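Local coordinates for cell shape-determining protein MreC (Streptococcus pneumoniae, PDB 2QF5), which helps form and maintain cell shape, probably as part of the elongasome that synthesizes peripheral peptidoglycan, at residues K7-D12 and K33-N38; L25-G30 and T59-L64; M39-N44 and D159-V164. All coordinates share one frame; numbering follows the deposited sequence.

Contact 1: K7-D12 and K33-N38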
ATOM      1  N   LYS A   7     -15.450   4.853   3.282  1.00 28.41           N
ATOM      2  CA  LYS A   7     -15.342   6.306   3.073  1.00 28.09           C
ATOM      3  C   LYS A   7     -14.202   6.622   2.115  1.00 27.75           C
ATOM      4  O   LYS A   7     -13.070   6.189   2.300  1.00 27.53           O
ATOM      5  CB  LYS A   7     -15.184   7.088   4.384  1.00 28.29           C
ATOM      6  CG  LYS A   7     -14.099   6.622   5.334  1.00 28.12           C
ATOM      7  CD  LYS A   7     -14.360   7.135   6.764  1.00 28.12           C
ATOM      8  CE  LYS A   7     -13.216   6.756   7.715  1.00 27.59           C
ATOM      9  NZ  LYS A   7     -13.324   7.433   9.033  1.00 27.63           N
ATOM     10  N   THR A   8     -14.528   7.370   1.075  1.00 27.43           N
ATOM     11  CA  THR A   8     -13.576   7.709   0.048  1.00 27.46           C
ATOM     12  C   THR A   8     -13.504   9.244  -0.113  1.00 27.13           C
ATOM     13  O   THR A   8     -14.416   9.949   0.244  1.00 27.23           O
ATOM     14  CB  THR A   8     -13.911   6.972  -1.271  1.00 27.37           C
ATOM     15  OG1 THR A   8     -15.149   7.437  -1.791  1.00 27.88           O
ATOM     16  CG2 THR A   8     -14.010   5.472  -1.053  1.00 26.25           C
ATOM     17  N   LEU A   9     -12.374   9.722  -0.619  1.00 27.50           N
ATOM     18  CA  LEU A   9     -11.970  11.119  -0.579  1.00 27.22           C
ATOM     19  C   LEU A   9     -10.940  11.249  -1.688  1.00 26.86           C
ATOM     20  O   LEU A   9     -10.079  10.402  -1.810  1.00 27.17           O
ATOM     21  CB  LEU A   9     -11.312  11.404   0.790  1.00 27.84           C
ATOM     22  CG  LEU A   9     -11.229  12.793   1.429  1.00 27.77           C
ATOM     23  CD1 LEU A   9     -10.650  12.641   2.812  1.00 29.34           C
ATOM     24  CD2 LEU A   9     -10.396  13.782   0.657  1.00 29.19           C
ATOM     25  N   ALA A  10     -11.026  12.281  -2.510  1.00 26.90           N
ATOM     26  CA  ALA A  10      -9.990  12.570  -3.493  1.00 26.19           C
ATOM     27  C   ALA A  10      -9.238  13.784  -2.978  1.00 26.10           C
ATOM     28  O   ALA A  10      -9.842  14.687  -2.369  1.00 25.50           O
ATOM     29  CB  ALA A  10     -10.597  12.843  -4.873  1.00 26.35           C
ATOM     30  N   ALA A  11      -7.924  13.790  -3.187  1.00 25.57           N
ATOM     31  CA  ALA A  11      -7.073  14.916  -2.798  1.00 25.45           C
ATOM     32  C   ALA A  11      -5.865  15.050  -3.737  1.00 25.05           C
ATOM     33  O   ALA A  11      -5.460  14.102  -4.408  1.00 25.55           O
ATOM     34  CB  ALA A  11      -6.624  14.775  -1.323  1.00 24.19           C
ATOM     35  N   ASP A  12      -5.306  16.251  -3.788  1.00 25.52           N
ATOM     36  CA  ASP A  12      -4.141  16.541  -4.610  1.00 25.40           C
ATOM     37  C   ASP A  12      -2.878  16.538  -3.746  1.00 25.34           C
ATOM     38  O   ASP A  12      -2.903  16.938  -2.587  1.00 24.18           O
ATOM     39  CB  ASP A  12      -4.292  17.909  -5.310  1.00 25.62           C
ATOM     40  CG  ASP A  12      -5.444  17.951  -6.296  1.00 25.99           C
ATOM     41  OD1 ASP A  12      -5.648  16.992  -7.046  1.00 30.81           O
ATOM     42  OD2 ASP A  12      -6.154  18.957  -6.346  1.00 27.64           O
ATOM     43  N   LYS A  33     -12.354  17.336   5.933  1.00 25.57           N
ATOM     44  CA  LYS A  33     -12.995  16.778   4.750  1.00 25.81           C
ATOM     45  C   LYS A  33     -13.092  15.257   4.838  1.00 25.86           C
ATOM     46  O   LYS A  33     -13.351  14.596   3.830  1.00 25.61           O
ATOM     47  CB  LYS A  33     -12.180  17.172   3.504  1.00 26.11           C
ATOM     48  CG  LYS A  33     -12.311  18.651   3.129  1.00 25.87           C
ATOM     49  CD  LYS A  33     -11.567  18.937   1.874  1.00 25.99           C
ATOM     50  CE  LYS A  33     -11.555  20.413   1.539  1.00 26.52           C
ATOM     51  NZ  LYS A  33     -10.639  20.640   0.393  1.00 26.94           N
ATOM     52  N   GLY A  34     -12.845  14.708   6.031  1.00 25.92           N
ATOM     53  CA  GLY A  34     -13.029  13.286   6.301  1.00 26.79           C
ATOM     54  C   GLY A  34     -11.828  12.350   6.192  1.00 27.15           C
ATOM     55  O   GLY A  34     -12.016  11.137   6.098  1.00 27.92           O
ATOM     56  N   ALA A  35     -10.606  12.876   6.182  1.00 27.76           N
ATOM     57  CA  ALA A  35      -9.431  12.004   6.179  1.00 27.75           C
ATOM     58  C   ALA A  35      -9.306  11.399   7.572  1.00 28.07           C
ATOM     59  O   ALA A  35      -9.573  12.085   8.565  1.00 28.91           O
ATOM     60  CB  ALA A  35      -8.147  12.773   5.789  1.00 28.27           C
ATOM     61  N   SER A  36      -8.925  10.117   7.637  1.00 28.07           N
ATOM     62  CA  SER A  36      -8.761   9.380   8.904  1.00 27.45           C
ATOM     63  C   SER A  36      -7.459   8.598   8.851  1.00 27.12           C
ATOM     64  O   SER A  36      -7.011   8.205   7.793  1.00 26.66           O
ATOM     65  CB  SER A  36      -9.905   8.381   9.134  1.00 27.34           C
ATOM     66  OG  SER A  36     -11.140   8.882   8.668  1.00 27.93           O
ATOM     67  N   GLU A  37      -6.908   8.315  10.022  1.00 27.02           N
ATOM     68  CA  GLU A  37      -5.603   7.681  10.143  1.00 26.86           C
ATOM     69  C   GLU A  37      -5.598   6.188   9.751  1.00 26.39           C
ATOM     70  O   GLU A  37      -4.544   5.578   9.644  1.00 26.28           O
ATOM     71  CB  GLU A  37      -4.996   7.896  11.550  1.00 27.23           C
ATOM     72  CG  GLU A  37      -5.965   8.229  12.683  1.00 29.51           C
ATOM     73  CD  GLU A  37      -6.291   9.735  12.797  1.00 31.42           C
ATOM     74  OE1 GLU A  37      -5.378  10.524  13.124  1.00 31.79           O
ATOM     75  OE2 GLU A  37      -7.466  10.118  12.582  1.00 32.96           O
ATOM     76  N   ASN A  38      -6.772   5.607   9.524  1.00 26.09           N
ATOM     77  CA  ASN A  38      -6.853   4.210   9.093  1.00 25.82           C
ATOM     78  C   ASN A  38      -6.918   4.056   7.566  1.00 25.11           C
ATOM     79  O   ASN A  38      -7.123   2.962   7.059  1.00 25.01           O
ATOM     80  CB  ASN A  38      -8.055   3.520   9.762  1.00 26.01           C
ATOM     81  CG  ASN A  38      -9.425   4.109   9.319  1.00 26.19           C
ATOM     82  OD1 ASN A  38      -9.505   4.993   8.450  1.00 24.87           O
ATOM     83  ND2 ASN A  38     -10.494   3.590   9.914  1.00 25.75           N
TER
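K7 reaches S36 with its ammonium end, and NZ donates a hydrogen bond of 2.6 Å to the serine OG. It is the single hydrogen bond that joins K7-D12 to K33-N38. The methylene behind the nitrogen comes along: K7 CE lies 3.1 Å from S36 OG and passes within 4.2 Å of N38 OD1, an amide oxygen that the contact buries and for which the model offers no partner. Two residues further on, L9 presents a methyl group rather than a charge. Its CD1 rests against the bend of the loop, 3.4 Å from A35 N and 3.5 Å from K33 O, and it also touches A35 CB at 3.9 Å. One branch thus spans three loop residues, while the other, CD2, turns to A29.

Strand alternation sets this pattern, since K7 and L9 face the loop and T8 between them points the other way. K7 places CG between its backbone N and carbonyl carbon (chi1 51°) and then runs extended, a shape that carries NZ across to the serine. The loop turns at G34, beside L9 CD1, and the positive phi of 95° there suits a residue without a side chain. Further out, A35 N probably bonds to G30 O, and the backbones of K7 and L9 pair with G165 and L163 in strand 160-166. The lysine and the leucine together lay the loop between strands 24-27 and 40-43 against strand 6-16, in a part of MreC that is probably extracellular.

The chemistry is mixed: a charged donor paired with a neutral hydroxyl at one end, and a leucine methyl on backbone and alanine at the other. S36 OG brings no counter-charge, so the charge of the partly exposed lysine is probably eased in part by solvent, while L9 adds apolar contact.

Contact 2: L25-G30 and T59-L64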
ATOM      1  N   LEU A  25       4.146  11.793   0.898  1.00 27.60           N
ATOM      2  CA  LEU A  25       3.408  12.802   0.172  1.00 26.55           C
ATOM      3  C   LEU A  25       2.566  13.581   1.138  1.00 25.72           C
ATOM      4  O   LEU A  25       2.149  13.063   2.162  1.00 25.22           O
ATOM      5  CB  LEU A  25       2.518  12.153  -0.883  1.00 26.82           C
ATOM      6  CG  LEU A  25       3.229  11.589  -2.107  1.00 26.13           C
ATOM      7  CD1 LEU A  25       2.221  11.022  -3.055  1.00 26.88           C
ATOM      8  CD2 LEU A  25       4.078  12.647  -2.819  1.00 27.86           C
ATOM      9  N   THR A  26       2.323  14.842   0.817  1.00 25.36           N
ATOM     10  CA  THR A  26       1.399  15.673   1.584  1.00 25.14           C
ATOM     11  C   THR A  26       0.192  15.909   0.676  1.00 24.88           C
ATOM     12  O   THR A  26       0.351  16.205  -0.500  1.00 24.43           O
ATOM     13  CB  THR A  26       2.045  17.026   2.041  1.00 24.68           C
ATOM     14  OG1 THR A  26       3.273  16.787   2.760  1.00 24.33           O
ATOM     15  CG2 THR A  26       1.093  17.792   2.919  1.00 25.35           C
ATOM     16  N   LEU A  27      -1.010  15.750   1.232  1.00 24.93           N
ATOM     17  CA  LEU A  27      -2.257  15.917   0.480  1.00 24.52           C
ATOM     18  C   LEU A  27      -2.988  17.119   1.015  1.00 24.07           C
ATOM     19  O   LEU A  27      -2.872  17.415   2.194  1.00 24.60           O
ATOM     20  CB  LEU A  27      -3.160  14.674   0.620  1.00 24.71           C
ATOM     21  CG  LEU A  27      -2.678  13.341   0.016  1.00 23.52           C
ATOM     22  CD1 LEU A  27      -3.689  12.271   0.262  1.00 21.54           C
ATOM     23  CD2 LEU A  27      -2.486  13.478  -1.450  1.00 26.65           C
ATOM     24  N   ASP A  28      -3.762  17.773   0.157  1.00 23.97           N
ATOM     25  CA  ASP A  28      -4.594  18.934   0.507  1.00 24.90           C
ATOM     26  C   ASP A  28      -5.968  18.600   1.077  1.00 25.10           C
ATOM     27  O   ASP A  28      -6.917  19.348   0.915  1.00 26.70           O
ATOM     28  CB  ASP A  28      -4.747  19.894  -0.693  1.00 24.50           C
ATOM     29  CG  ASP A  28      -5.662  19.358  -1.811  1.00 24.54           C
ATOM     30  OD1 ASP A  28      -6.086  18.177  -1.793  1.00 24.73           O
ATOM     31  OD2 ASP A  28      -5.955  20.149  -2.735  1.00 22.87           O
ATOM     32  N   ALA A  29      -6.089  17.475   1.743  1.00 25.65           N
ATOM     33  CA  ALA A  29      -7.301  17.198   2.487  1.00 25.75           C
ATOM     34  C   ALA A  29      -6.867  16.565   3.778  1.00 25.61           C
ATOM     35  O   ALA A  29      -5.975  15.713   3.781  1.00 26.19           O
ATOM     36  CB  ALA A  29      -8.213  16.256   1.709  1.00 26.12           C
ATOM     37  N   GLY A  30      -7.491  16.989   4.869  1.00 25.53           N
ATOM     38  CA  GLY A  30      -7.262  16.392   6.178  1.00 25.10           C
ATOM     39  C   GLY A  30      -8.583  16.098   6.857  1.00 24.51           C
ATOM     40  O   GLY A  30      -9.567  15.723   6.215  1.00 24.24           O
ATOM     41  N   THR A  59      -3.037  15.860   4.866  1.00 18.76           N
ATOM     42  CA  THR A  59      -2.723  14.500   5.283  1.00 19.28           C
ATOM     43  C   THR A  59      -1.365  14.088   4.747  1.00 19.23           C
ATOM     44  O   THR A  59      -0.966  14.470   3.635  1.00 19.20           O
ATOM     45  CB  THR A  59      -3.815  13.530   4.790  1.00 19.19           C
ATOM     46  OG1 THR A  59      -5.010  13.814   5.511  1.00 20.80           O
ATOM     47  CG2 THR A  59      -3.426  12.104   5.025  1.00 18.42           C
ATOM     48  N   ILE A  60      -0.628  13.341   5.559  1.00 19.63           N
ATOM     49  CA  ILE A  60       0.663  12.800   5.134  1.00 19.33           C
ATOM     50  C   ILE A  60       0.450  11.338   4.774  1.00 18.90           C
ATOM     51  O   ILE A  60      -0.128  10.582   5.539  1.00 16.77           O
ATOM     52  CB  ILE A  60       1.721  12.902   6.241  1.00 20.21           C
ATOM     53  CG1 ILE A  60       1.828  14.347   6.746  1.00 20.73           C
ATOM     54  CG2 ILE A  60       3.091  12.347   5.756  1.00 19.28           C
ATOM     55  CD1 ILE A  60       2.272  15.351   5.693  1.00 23.49           C
ATOM     56  N   VAL A  61       0.939  10.952   3.602  1.00 19.44           N
ATOM     57  CA  VAL A  61       0.822   9.611   3.116  1.00 19.75           C
ATOM     58  C   VAL A  61       2.205   8.987   3.089  1.00 20.50           C
ATOM     59  O   VAL A  61       3.157   9.576   2.530  1.00 20.87           O
ATOM     60  CB  VAL A  61       0.192   9.584   1.706  1.00 20.15           C
ATOM     61  CG1 VAL A  61       0.365   8.200   1.039  1.00 18.28           C
ATOM     62  CG2 VAL A  61      -1.268   9.941   1.784  1.00 19.43           C
ATOM     63  N   ASN A  62       2.326   7.811   3.704  1.00 20.87           N
ATOM     64  CA  ASN A  62       3.589   7.072   3.680  1.00 21.21           C
ATOM     65  C   ASN A  62       3.565   6.259   2.430  1.00 21.15           C
ATOM     66  O   ASN A  62       2.622   5.511   2.229  1.00 22.75           O
ATOM     67  CB  ASN A  62       3.768   6.155   4.903  1.00 21.00           C
ATOM     68  CG  ASN A  62       5.166   5.562   4.980  1.00 22.86           C
ATOM     69  OD1 ASN A  62       5.348   4.333   4.939  1.00 25.76           O
ATOM     70  ND2 ASN A  62       6.177   6.438   5.070  1.00 24.48           N
ATOM     71  N   LEU A  63       4.582   6.395   1.599  1.00 21.03           N
ATOM     72  CA  LEU A  63       4.643   5.716   0.311  1.00 21.41           C
ATOM     73  C   LEU A  63       5.192   4.284   0.394  1.00 21.45           C
ATOM     74  O   LEU A  63       6.114   3.980   1.188  1.00 21.84           O
ATOM     75  CB  LEU A  63       5.486   6.542  -0.686  1.00 21.31           C
ATOM     76  CG  LEU A  63       4.845   7.833  -1.235  1.00 23.47           C
ATOM     77  CD1 LEU A  63       5.849   8.672  -2.045  1.00 22.88           C
ATOM     78  CD2 LEU A  63       3.608   7.570  -2.092  1.00 22.26           C
ATOM     79  N   LEU A  64       4.661   3.419  -0.477  1.00 21.24           N
ATOM     80  CA  LEU A  64       5.098   1.998  -0.572  1.00 20.80           C
ATOM     81  C   LEU A  64       6.520   1.776  -1.047  1.00 20.82           C
ATOM     82  O   LEU A  64       7.033   0.660  -0.948  1.00 21.59           O
ATOM     83  CB  LEU A  64       4.154   1.196  -1.497  1.00 20.36           C
ATOM     84  CG  LEU A  64       2.759   0.952  -0.965  1.00 18.36           C
ATOM     85  CD1 LEU A  64       1.955   0.028  -1.925  1.00 15.74           C
ATOM     86  CD2 LEU A  64       2.860   0.354   0.418  1.00 17.87           C
TER
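Strands 24-27 and 59-63 are antiparallel neighbours in one of the two six-stranded barrels of MreC, and L25-G30 with T59-L64 is their hydrogen-bonded seam. L25 with V61 and L27 with T59 form hydrogen-bonded pairs, with T26 and I60 as the non-hydrogen-bonded pair between them. V61 N reaches L25 O at 2.8 Å and L27 N reaches T59 O at 2.7 Å, each answered by a bond in the other direction.

L25, L27 and V61 share the inward face, where L27 CD1 meets V61 CG2 at 3.7 Å and both leucines pack on I161. L63, two residues past V61, reaches back to L25, with L63 CD2 3.8 Å from L25 CD1 and the two chains crossing at a slant. On the other face T26 and I60 run alongside each other, with I60 CD1 3.4 Å from T26 OG1.

Beyond L27 the chain leaves the strand, and T59, still paired with L27, adds a side-chain bond to the loop. With OG1 beside its own backbone N (chi1 -69°), T59 OG1 donates a hydrogen bond of 2.7 Å to A29 O, in the carbonyl plane and on a lone pair. A side-chain hydroxyl therefore satisfies the carbonyl of buried A29 beyond the last strand pair.

Contact 3: M39-N44 and D159-V164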
ATOM      1  N   MET A  39      -6.742   5.152   6.842  1.00 24.35           N
ATOM      2  CA  MET A  39      -6.952   5.151   5.395  1.00 23.83           C
ATOM      3  C   MET A  39      -5.742   4.720   4.603  1.00 23.23           C
ATOM      4  O   MET A  39      -4.600   4.928   5.017  1.00 22.82           O
ATOM      5  CB  MET A  39      -7.377   6.532   4.901  1.00 23.76           C
ATOM      6  CG  MET A  39      -8.802   6.837   5.245  1.00 23.87           C
ATOM      7  SD  MET A  39      -9.346   8.448   4.700  1.00 23.42           S
ATOM      8  CE  MET A  39     -10.999   7.958   4.195  1.00 24.07           C
ATOM      9  N   LEU A  40      -6.047   4.116   3.452  1.00 22.46           N
ATOM     10  CA  LEU A  40      -5.073   3.760   2.443  1.00 21.93           C
ATOM     11  C   LEU A  40      -5.149   4.761   1.283  1.00 21.28           C
ATOM     12  O   LEU A  40      -6.150   5.479   1.130  1.00 21.67           O
ATOM     13  CB  LEU A  40      -5.295   2.317   1.977  1.00 21.50           C
ATOM     14  CG  LEU A  40      -4.890   1.224   2.964  1.00 20.80           C
ATOM     15  CD1 LEU A  40      -5.181  -0.186   2.418  1.00 20.45           C
ATOM     16  CD2 LEU A  40      -3.422   1.323   3.323  1.00 19.81           C
ATOM     17  N   ALA A  41      -4.061   4.849   0.523  1.00 20.73           N
ATOM     18  CA  ALA A  41      -3.917   5.808  -0.588  1.00 20.49           C
ATOM     19  C   ALA A  41      -3.847   5.066  -1.934  1.00 20.20           C
ATOM     20  O   ALA A  41      -2.992   4.215  -2.124  1.00 18.76           O
ATOM     21  CB  ALA A  41      -2.662   6.663  -0.400  1.00 19.68           C
ATOM     22  N   ILE A  42      -4.737   5.422  -2.862  1.00 20.43           N
ATOM     23  CA  ILE A  42      -4.776   4.833  -4.210  1.00 20.71           C
ATOM     24  C   ILE A  42      -4.401   5.905  -5.258  1.00 20.33           C
ATOM     25  O   ILE A  42      -4.858   7.036  -5.180  1.00 20.97           O
ATOM     26  CB  ILE A  42      -6.180   4.265  -4.496  1.00 20.17           C
ATOM     27  CG1 ILE A  42      -6.510   3.127  -3.541  1.00 20.47           C
ATOM     28  CG2 ILE A  42      -6.293   3.792  -5.916  1.00 20.72           C
ATOM     29  CD1 ILE A  42      -7.961   2.727  -3.572  1.00 20.47           C
ATOM     30  N   ALA A  43      -3.550   5.553  -6.211  1.00 20.71           N
ATOM     31  CA  ALA A  43      -3.159   6.467  -7.303  1.00 21.03           C
ATOM     32  C   ALA A  43      -2.554   5.703  -8.457  1.00 21.36           C
ATOM     33  O   ALA A  43      -1.835   4.716  -8.247  1.00 22.80           O
ATOM     34  CB  ALA A  43      -2.124   7.497  -6.814  1.00 21.11           C
ATOM     35  N   ASN A  44      -2.784   6.201  -9.671  1.00 20.99           N
ATOM     36  CA  ASN A  44      -2.093   5.708 -10.847  1.00 20.05           C
ATOM     37  C   ASN A  44      -2.210   4.185 -11.030  1.00 19.21           C
ATOM     38  O   ASN A  44      -1.273   3.557 -11.465  1.00 18.23           O
ATOM     39  CB  ASN A  44      -0.616   6.132 -10.795  1.00 20.11           C
ATOM     40  CG  ASN A  44      -0.411   7.664 -10.925  1.00 20.89           C
ATOM     41  OD1 ASN A  44      -1.372   8.449 -11.046  1.00 18.18           O
ATOM     42  ND2 ASN A  44       0.877   8.084 -10.916  1.00 20.26           N
ATOM     43  N   ASP A 159       0.069  12.629  -8.494  1.00 27.10           N
ATOM     44  CA  ASP A 159      -0.451  13.996  -8.396  1.00 27.04           C
ATOM     45  C   ASP A 159      -1.819  14.057  -7.717  1.00 27.24           C
ATOM     46  O   ASP A 159      -2.127  15.029  -7.028  1.00 26.67           O
ATOM     47  CB  ASP A 159      -0.581  14.591  -9.810  1.00 27.67           C
ATOM     48  CG  ASP A 159       0.773  14.884 -10.462  1.00 27.55           C
ATOM     49  OD1 ASP A 159       1.736  15.163  -9.725  1.00 27.54           O
ATOM     50  OD2 ASP A 159       0.875  14.842 -11.709  1.00 28.59           O
ATOM     51  N   VAL A 160      -2.629  13.010  -7.922  1.00 27.14           N
ATOM     52  CA  VAL A 160      -3.986  12.924  -7.393  1.00 26.93           C
ATOM     53  C   VAL A 160      -4.121  11.574  -6.684  1.00 26.54           C
ATOM     54  O   VAL A 160      -3.787  10.553  -7.252  1.00 25.97           O
ATOM     55  CB  VAL A 160      -5.030  13.032  -8.519  1.00 26.70           C
ATOM     56  CG1 VAL A 160      -6.440  12.919  -7.954  1.00 29.50           C
ATOM     57  CG2 VAL A 160      -4.879  14.345  -9.277  1.00 27.38           C
ATOM     58  N   ILE A 161      -4.557  11.583  -5.429  1.00 26.67           N
ATOM     59  CA  ILE A 161      -4.730  10.341  -4.658  1.00 26.39           C
ATOM     60  C   ILE A 161      -6.179  10.157  -4.247  1.00 25.93           C
ATOM     61  O   ILE A 161      -6.844  11.121  -3.911  1.00 24.68           O
ATOM     62  CB  ILE A 161      -3.864  10.327  -3.393  1.00 26.68           C
ATOM     63  CG1 ILE A 161      -2.415   9.980  -3.728  1.00 27.85           C
ATOM     64  CG2 ILE A 161      -4.384   9.310  -2.347  1.00 26.48           C
ATOM     65  CD1 ILE A 161      -1.465  10.299  -2.582  1.00 26.97           C
ATOM     66  N   GLU A 162      -6.649   8.910  -4.296  1.00 25.84           N
ATOM     67  CA  GLU A 162      -7.910   8.525  -3.673  1.00 26.01           C
ATOM     68  C   GLU A 162      -7.609   7.965  -2.265  1.00 25.29           C
ATOM     69  O   GLU A 162      -6.940   6.935  -2.112  1.00 24.53           O
ATOM     70  CB  GLU A 162      -8.671   7.504  -4.541  1.00 25.98           C
ATOM     71  CG  GLU A 162      -9.788   6.742  -3.803  1.00 26.89           C
ATOM     72  CD  GLU A 162     -10.294   5.476  -4.538  1.00 28.33           C
ATOM     73  OE1 GLU A 162     -10.136   5.365  -5.784  1.00 32.59           O
ATOM     74  OE2 GLU A 162     -10.865   4.586  -3.845  1.00 33.85           O
ATOM     75  N   LEU A 163      -8.090   8.655  -1.237  1.00 24.89           N
ATOM     76  CA  LEU A 163      -8.000   8.142   0.120  1.00 25.03           C
ATOM     77  C   LEU A 163      -9.221   7.255   0.393  1.00 25.11           C
ATOM     78  O   LEU A 163     -10.364   7.650   0.121  1.00 25.34           O
ATOM     79  CB  LEU A 163      -7.907   9.278   1.136  1.00 24.55           C
ATOM     80  CG  LEU A 163      -6.630  10.121   1.117  1.00 24.15           C
ATOM     81  CD1 LEU A 163      -6.729  11.197   2.207  1.00 22.47           C
ATOM     82  CD2 LEU A 163      -5.397   9.230   1.300  1.00 20.27           C
ATOM     83  N   VAL A 164      -8.973   6.056   0.905  1.00 25.28           N
ATOM     84  CA  VAL A 164     -10.050   5.102   1.204  1.00 25.47           C
ATOM     85  C   VAL A 164      -9.857   4.450   2.577  1.00 25.28           C
ATOM     86  O   VAL A 164      -8.769   4.020   2.936  1.00 25.05           O
ATOM     87  CB  VAL A 164     -10.176   4.010   0.129  1.00 25.30           C
ATOM     88  CG1 VAL A 164      -8.992   3.097   0.181  1.00 27.03           C
ATOM     89  CG2 VAL A 164     -11.466   3.201   0.342  1.00 25.97           C
TER
HETATM   90  O   HOH W   1      -1.454  11.072 -10.111  1.00 18.23           O
HETATM   91  O   HOH W   2      -4.107   9.021  -9.409  1.00 32.83           O
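I42 and E162 stand side by side as a hydrogen-bonded antiparallel pair, and the isoleucine can be followed outward along its glutamate neighbour. I42 CB sits 3.7 Å from E162 O, over the backbone. From there the side chain forks. CG2 only grazes the carboxylate, 4.2 Å from E162 OE1, while CG1, anti to the carbonyl carbon (chi1 -64°), stays 4.1 Å from E162 O before leading to the tip. That tip, I42 CD1, lies 3.5 Å from E162 OE2 and also touches V164 CG1 at 3.9 Å. The glutamate runs extended in the same direction, bringing its carboxylate level with the isoleucine methyls.

Beneath them the backbones pair in both directions, E162 N reaching I42 O at 2.7 Å and L40 with V164 repeating the pattern. The opposite face, with A41 and L163, belongs to the barrel interior, where A41 CB meets I161 CG2 at 3.7 Å. Just ahead of strand 40-43, M39 SD lies 3.9 Å from L163 CB, the methionine crossing the leucine at about a right angle. Beyond the last direct pair, two waters bridge the segments. One links N44 OD1 to D159 N, and the other accepts from N44 N and bonds to V160 O. N44 is further tied to D154 through ND2, and D159 forms a salt bridge with R16.

L40, I42 and V164 also pack on I128 of strand 126-137, which belongs to the second barrel; part of this face therefore meets that barrel. E162 offers its CB to I42 CB and sets its carboxylate beside the I42 CD1 methyl, which gives it no hydrogen bond. As E162 is partly exposed, solvent probably stabilises its charge, while the waters at N44 extend the polar link past the paired strands.

From the N terminus, strand 6-16 supplies the first half of contact 1, and strand 24-27 opens contact 2 before the loop at 33-38 closes contact 1; these two therefore cross. Strand 40-43 then opens contact 3, and only afterwards does strand 59-63 close contact 2, so these cross as well. Contacts 1 and 3 are in series. Contact 3 makes the longest closure, because the chain adds strands 46-54 and 59-63 to the first barrel and then builds the second before returning in strand 160-166. That returning strand pairs with 6-16 on its other side, completing the first barrel, where V61 of contact 2 packs on A41 of contact 3.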